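Local coordinates for protease Do-like 1, chloroplastic (Arabidopsis thaliana, PDB 3QO6), which acts as a chloroplast serine protease of the HtrA/Deg family that is required at high temperature and may degrade damaged proteins, at residues Pro28-Gln40 with Leu48-Trp60. Numbering follows the deposited sequence.
Sequences PSVVYITNLAVRQ and LEVPQGSGSGFVW
Tyr32 brings the hydroxyl end of its ring up against Ser54 of the partner strand, which meets it obliquely, swung there by a chi1 of -165° that sets CG opposite the backbone N. At the ring's far end Ser54 OG donates to Tyr32 OH over 2.6 Å, and OG lies 3.0 Å from Tyr32 CZ, the ring carbon that carries the hydroxyl. Putting an alanine at Tyr32 would probably leave Ser54 OG without this acceptor and uncover the strand beside Gly55. On the other face of the sheet, Ile33 reaches along the partner strand, with CG1 opposite the carbonyl carbon (chi1 -73°), and CD1 comes to 3.6 Å from Ser56 O. Gly57 helps accommodate it: a beta carbon there would sit tight against CD1. Along this part of the ladder Ile33 N hydrogen-bonds to Gly55 O and Val31 N to Gly57 O.

The pair forms a long, twisted antiparallel hairpin in the first of the two beta-barrels of the trypsin-like fold. Ser56 OG hydrogen-bonds to Ser180 O, tying the hairpin to the predicted nucleophile, and Gly55 lies near, without touching, Ser180 and His71 of the predicted charge relay.

Further along, the register slips by one residue in a beta bulge: Gln52 is the extra residue, its N giving a nearly straight bond (172°) to Asn35 O at 3.0 Å. Asn35 ND2 is buried but hydrogen-bonded to Val72 O and Arg74 O. Thr34 CG2 reaches across the bulge to pack on Pro51 CG at 3.7 Å; beyond it, Leu36 CD2 touches Glu49 CB at 3.8 Å, the two side chains crossing at about a right angle; Glu49 OE1 itself is hydrogen-bonded to Ser77 OG. Ala37 and Val50 then exchange backbone bonds, and Arg39, bent at its second torsion, turns NH1 back to hydrogen-bond Val38 O at 2.8 Å.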
loop_
_atom_site.group_PDB
_atom_site.type_symbol
_atom_site.label_atom_id
_atom_site.label_comp_id
_atom_site.label_asym_id
_atom_site.label_seq_id
_atom_site.Cartn_x
_atom_site.Cartn_y
_atom_site.Cartn_z
ATOM N N PRO B 28 29.079 17.453 -27.497
ATOM C CA PRO B 28 30.191 18.051 -26.751
ATOM C C PRO B 28 29.735 19.205 -25.868
ATOM O O PRO B 28 30.287 19.410 -24.795
ATOM C CB PRO B 28 31.132 18.502 -27.853
ATOM C CG PRO B 28 30.946 17.438 -28.881
ATOM C CD PRO B 28 29.434 17.347 -28.925
ATOM N N SER B 29 28.726 19.952 -26.307
ATOM C CA SER B 29 28.213 21.061 -25.509
ATOM C C SER B 29 27.414 20.623 -24.284
ATOM O O SER B 29 27.085 21.445 -23.424
ATOM C CB SER B 29 27.297 21.947 -26.345
ATOM O OG SER B 29 27.999 22.549 -27.398
ATOM N N VAL B 30 27.087 19.345 -24.188
ATOM C CA VAL B 30 26.265 18.904 -23.060
ATOM C C VAL B 30 27.136 18.429 -21.917
ATOM O O VAL B 30 28.197 17.876 -22.156
ATOM C CB VAL B 30 25.217 17.788 -23.522
ATOM C CG1 VAL B 30 24.457 17.227 -22.351
ATOM C CG2 VAL B 30 24.209 18.407 -24.500
ATOM N N VAL B 31 26.685 18.658 -20.681
ATOM C CA VAL B 31 27.439 18.256 -19.496
ATOM C C VAL B 31 26.583 17.500 -18.474
ATOM O O VAL B 31 25.343 17.609 -18.498
ATOM C CB VAL B 31 28.063 19.491 -18.773
ATOM C CG1 VAL B 31 28.800 20.356 -19.788
ATOM C CG2 VAL B 31 26.972 20.296 -18.021
ATOM N N TYR B 32 27.254 16.746 -17.586
ATOM C CA TYR B 32 26.598 15.986 -16.524
ATOM C C TYR B 32 26.774 16.807 -15.220
ATOM O O TYR B 32 27.839 17.333 -14.969
ATOM C CB TYR B 32 27.263 14.609 -16.426
ATOM C CG TYR B 32 26.503 13.542 -15.631
ATOM C CD1 TYR B 32 26.169 12.305 -16.218
ATOM C CD2 TYR B 32 26.176 13.734 -14.278
ATOM C CE1 TYR B 32 25.533 11.284 -15.474
ATOM C CE2 TYR B 32 25.543 12.730 -13.524
ATOM C CZ TYR B 32 25.223 11.506 -14.122
ATOM O OH TYR B 32 24.583 10.526 -13.375
ATOM N N ILE B 33 25.740 16.934 -14.396
ATOM C CA ILE B 33 25.840 17.708 -13.159
ATOM C C ILE B 33 25.620 16.871 -11.894
ATOM O O ILE B 33 24.593 16.227 -11.759
ATOM C CB ILE B 33 24.785 18.859 -13.171
ATOM C CG1 ILE B 33 25.226 19.955 -14.156
ATOM C CG2 ILE B 33 24.547 19.403 -11.739
ATOM C CD1 ILE B 33 24.257 21.158 -14.235
ATOM N N THR B 34 26.557 16.881 -10.947
ATOM C CA THR B 34 26.316 16.104 -9.719
ATOM C C THR B 34 26.106 16.912 -8.442
ATOM O O THR B 34 26.961 17.687 -8.020
ATOM C CB THR B 34 27.417 15.101 -9.410
ATOM O OG1 THR B 34 28.040 14.679 -10.629
ATOM C CG2 THR B 34 26.802 13.887 -8.680
ATOM N N ASN B 35 24.949 16.662 -7.834
ATOM C CA ASN B 35 24.466 17.289 -6.607
ATOM C C ASN B 35 24.937 16.477 -5.387
ATOM O O ASN B 35 24.190 15.619 -4.917
ATOM C CB ASN B 35 22.926 17.286 -6.684
ATOM C CG ASN B 35 22.250 18.076 -5.568
ATOM O OD1 ASN B 35 22.535 17.882 -4.377
ATOM N ND2 ASN B 35 21.318 18.960 -5.952
ATOM N N LEU B 36 26.147 16.722 -4.877
ATOM C CA LEU B 36 26.652 15.962 -3.713
ATOM C C LEU B 36 26.094 16.433 -2.372
ATOM O O LEU B 36 26.150 17.621 -2.054
ATOM C CB LEU B 36 28.179 16.030 -3.631
ATOM C CG LEU B 36 29.005 15.364 -4.725
ATOM C CD1 LEU B 36 28.496 15.794 -6.098
ATOM C CD2 LEU B 36 30.484 15.749 -4.526
ATOM N N ALA B 37 25.554 15.509 -1.579
ATOM C CA ALA B 37 25.013 15.877 -0.269
ATOM C C ALA B 37 25.908 15.336 0.844
ATOM O O ALA B 37 26.686 14.388 0.657
ATOM C CB ALA B 37 23.584 15.365 -0.098
ATOM N N VAL B 38 25.789 15.954 2.008
ATOM C CA VAL B 38 26.599 15.570 3.143
ATOM C C VAL B 38 26.035 14.371 3.886
ATOM O O VAL B 38 24.864 14.348 4.258
ATOM C CB VAL B 38 26.748 16.750 4.130
ATOM C CG1 VAL B 38 27.539 16.314 5.335
ATOM C CG2 VAL B 38 27.436 17.927 3.445
ATOM N N ARG B 39 26.883 13.372 4.094
ATOM C CA ARG B 39 26.491 12.172 4.818
ATOM C C ARG B 39 27.584 11.843 5.843
ATOM O O ARG B 39 28.747 12.197 5.662
ATOM C CB ARG B 39 26.282 11.014 3.837
ATOM C CG ARG B 39 25.098 11.212 2.872
ATOM C CD ARG B 39 23.738 11.119 3.586
ATOM N NE ARG B 39 22.597 11.268 2.674
ATOM C CZ ARG B 39 22.110 12.433 2.239
ATOM N NH1 ARG B 39 22.660 13.574 2.629
ATOM N NH2 ARG B 39 21.063 12.465 1.416
ATOM N N GLN B 40 27.207 11.174 6.925
ATOM C CA GLN B 40 28.162 10.830 7.967
ATOM C C GLN B 40 28.839 9.485 7.829
ATOM O O GLN B 40 28.296 8.554 7.241
ATOM C CB GLN B 40 27.496 10.866 9.335
ATOM C CG GLN B 40 27.624 12.173 10.063
ATOM C CD GLN B 40 27.902 11.960 11.536
ATOM O OE1 GLN B 40 27.277 11.113 12.181
ATOM N NE2 GLN B 40 28.843 12.729 12.080
ATOM N N LEU B 48 31.393 12.869 4.542
ATOM C CA LEU B 48 31.723 12.393 3.204
ATOM C C LEU B 48 30.723 13.048 2.250
ATOM O O LEU B 48 29.550 13.237 2.597
ATOM C CB LEU B 48 31.588 10.875 3.107
ATOM C CG LEU B 48 32.063 10.047 4.298
ATOM C CD1 LEU B 48 30.941 10.006 5.332
ATOM C CD2 LEU B 48 32.422 8.633 3.857
ATOM N N GLU B 49 31.189 13.429 1.063
ATOM C CA GLU B 49 30.295 14.024 0.069
ATOM C C GLU B 49 29.723 12.849 -0.737
ATOM O O GLU B 49 30.457 11.945 -1.158
ATOM C CB GLU B 49 31.059 14.986 -0.851
ATOM C CG GLU B 49 31.436 16.333 -0.222
ATOM C CD GLU B 49 30.338 17.391 -0.350
ATOM O OE1 GLU B 49 29.343 17.342 0.414
ATOM O OE2 GLU B 49 30.479 18.275 -1.229
ATOM N N VAL B 50 28.414 12.848 -0.947
ATOM C CA VAL B 50 27.818 11.736 -1.667
ATOM C C VAL B 50 26.567 12.105 -2.463
ATOM O O VAL B 50 25.583 12.607 -1.902
ATOM C CB VAL B 50 27.547 10.577 -0.668
ATOM C CG1 VAL B 50 26.186 9.939 -0.907
ATOM C CG2 VAL B 50 28.669 9.547 -0.797
ATOM N N PRO B 51 26.601 11.857 -3.797
ATOM C CA PRO B 51 25.532 12.125 -4.773
ATOM C C PRO B 51 24.103 11.802 -4.323
ATOM O O PRO B 51 23.800 10.674 -3.941
ATOM C CB PRO B 51 25.958 11.289 -5.976
ATOM C CG PRO B 51 27.430 11.409 -5.938
ATOM C CD PRO B 51 27.763 11.240 -4.469
ATOM N N GLN B 52 23.232 12.804 -4.352
ATOM C CA GLN B 52 21.829 12.602 -3.990
ATOM C C GLN B 52 20.975 12.922 -5.225
ATOM O O GLN B 52 19.759 12.722 -5.214
ATOM C CB GLN B 52 21.408 13.515 -2.827
ATOM C CG GLN B 52 21.374 15.001 -3.177
ATOM C CD GLN B 52 20.777 15.862 -2.079
ATOM O OE1 GLN B 52 20.711 17.085 -2.210
ATOM N NE2 GLN B 52 20.336 15.230 -0.989
ATOM N N GLY B 53 21.630 13.420 -6.280
ATOM C CA GLY B 53 20.950 13.775 -7.517
ATOM C C GLY B 53 21.845 13.746 -8.751
ATOM O O GLY B 53 23.077 13.753 -8.658
ATOM N N SER B 54 21.215 13.699 -9.919
ATOM C CA SER B 54 21.917 13.684 -11.202
ATOM C C SER B 54 21.082 14.485 -12.226
ATOM O O SER B 54 19.849 14.357 -12.298
ATOM C CB SER B 54 22.122 12.236 -11.680
ATOM O OG SER B 54 22.552 12.177 -13.033
ATOM N N GLY B 55 21.759 15.325 -13.000
ATOM C CA GLY B 55 21.076 16.124 -13.994
ATOM C C GLY B 55 22.013 16.533 -15.114
ATOM O O GLY B 55 23.162 16.068 -15.178
ATOM N N SER B 56 21.521 17.372 -16.025
ATOM C CA SER B 56 22.373 17.829 -17.109
ATOM C C SER B 56 22.353 19.328 -17.266
ATOM O O SER B 56 21.677 20.046 -16.514
ATOM C CB SER B 56 22.005 17.163 -18.445
ATOM O OG SER B 56 20.694 16.659 -18.415
ATOM N N GLY B 57 23.129 19.774 -18.246
ATOM C CA GLY B 57 23.246 21.179 -18.574
ATOM C C GLY B 57 24.044 21.272 -19.855
ATOM O O GLY B 57 24.488 20.260 -20.415
ATOM N N PHE B 58 24.226 22.487 -20.340
ATOM C CA PHE B 58 24.988 22.692 -21.551
ATOM C C PHE B 58 25.887 23.897 -21.344
ATOM O O PHE B 58 25.668 24.686 -20.443
ATOM C CB PHE B 58 24.046 22.896 -22.748
ATOM C CG PHE B 58 22.869 23.774 -22.452
ATOM C CD1 PHE B 58 21.786 23.285 -21.729
ATOM C CD2 PHE B 58 22.847 25.109 -22.883
ATOM C CE1 PHE B 58 20.696 24.120 -21.437
ATOM C CE2 PHE B 58 21.761 25.952 -22.599
ATOM C CZ PHE B 58 20.694 25.466 -21.879
ATOM N N VAL B 59 26.915 24.015 -22.168
ATOM C CA VAL B 59 27.852 25.126 -22.081
ATOM C C VAL B 59 27.234 26.340 -22.741
ATOM O O VAL B 59 26.806 26.283 -23.910
ATOM C CB VAL B 59 29.156 24.781 -22.807
ATOM C CG1 VAL B 59 29.847 26.025 -23.277
ATOM C CG2 VAL B 59 30.053 24.011 -21.887
ATOM N N TRP B 60 27.202 27.446 -22.012
ATOM C CA TRP B 60 26.620 28.637 -22.577
ATOM C C TRP B 60 27.592 29.546 -23.293
ATOM O O TRP B 60 27.228 30.177 -24.279
ATOM C CB TRP B 60 25.909 29.425 -21.506
ATOM C CG TRP B 60 25.207 30.576 -22.069
ATOM C CD1 TRP B 60 25.607 31.869 -22.021
ATOM C CD2 TRP B 60 23.943 30.563 -22.757
ATOM N NE1 TRP B 60 24.673 32.675 -22.629
ATOM C CE2 TRP B 60 23.640 31.902 -23.093
ATOM C CE3 TRP B 60 23.032 29.552 -23.121
ATOM C CZ2 TRP B 60 22.457 32.264 -23.777
ATOM C CZ3 TRP B 60 21.854 29.916 -23.801
ATOM C CH2 TRP B 60 21.583 31.262 -24.120
#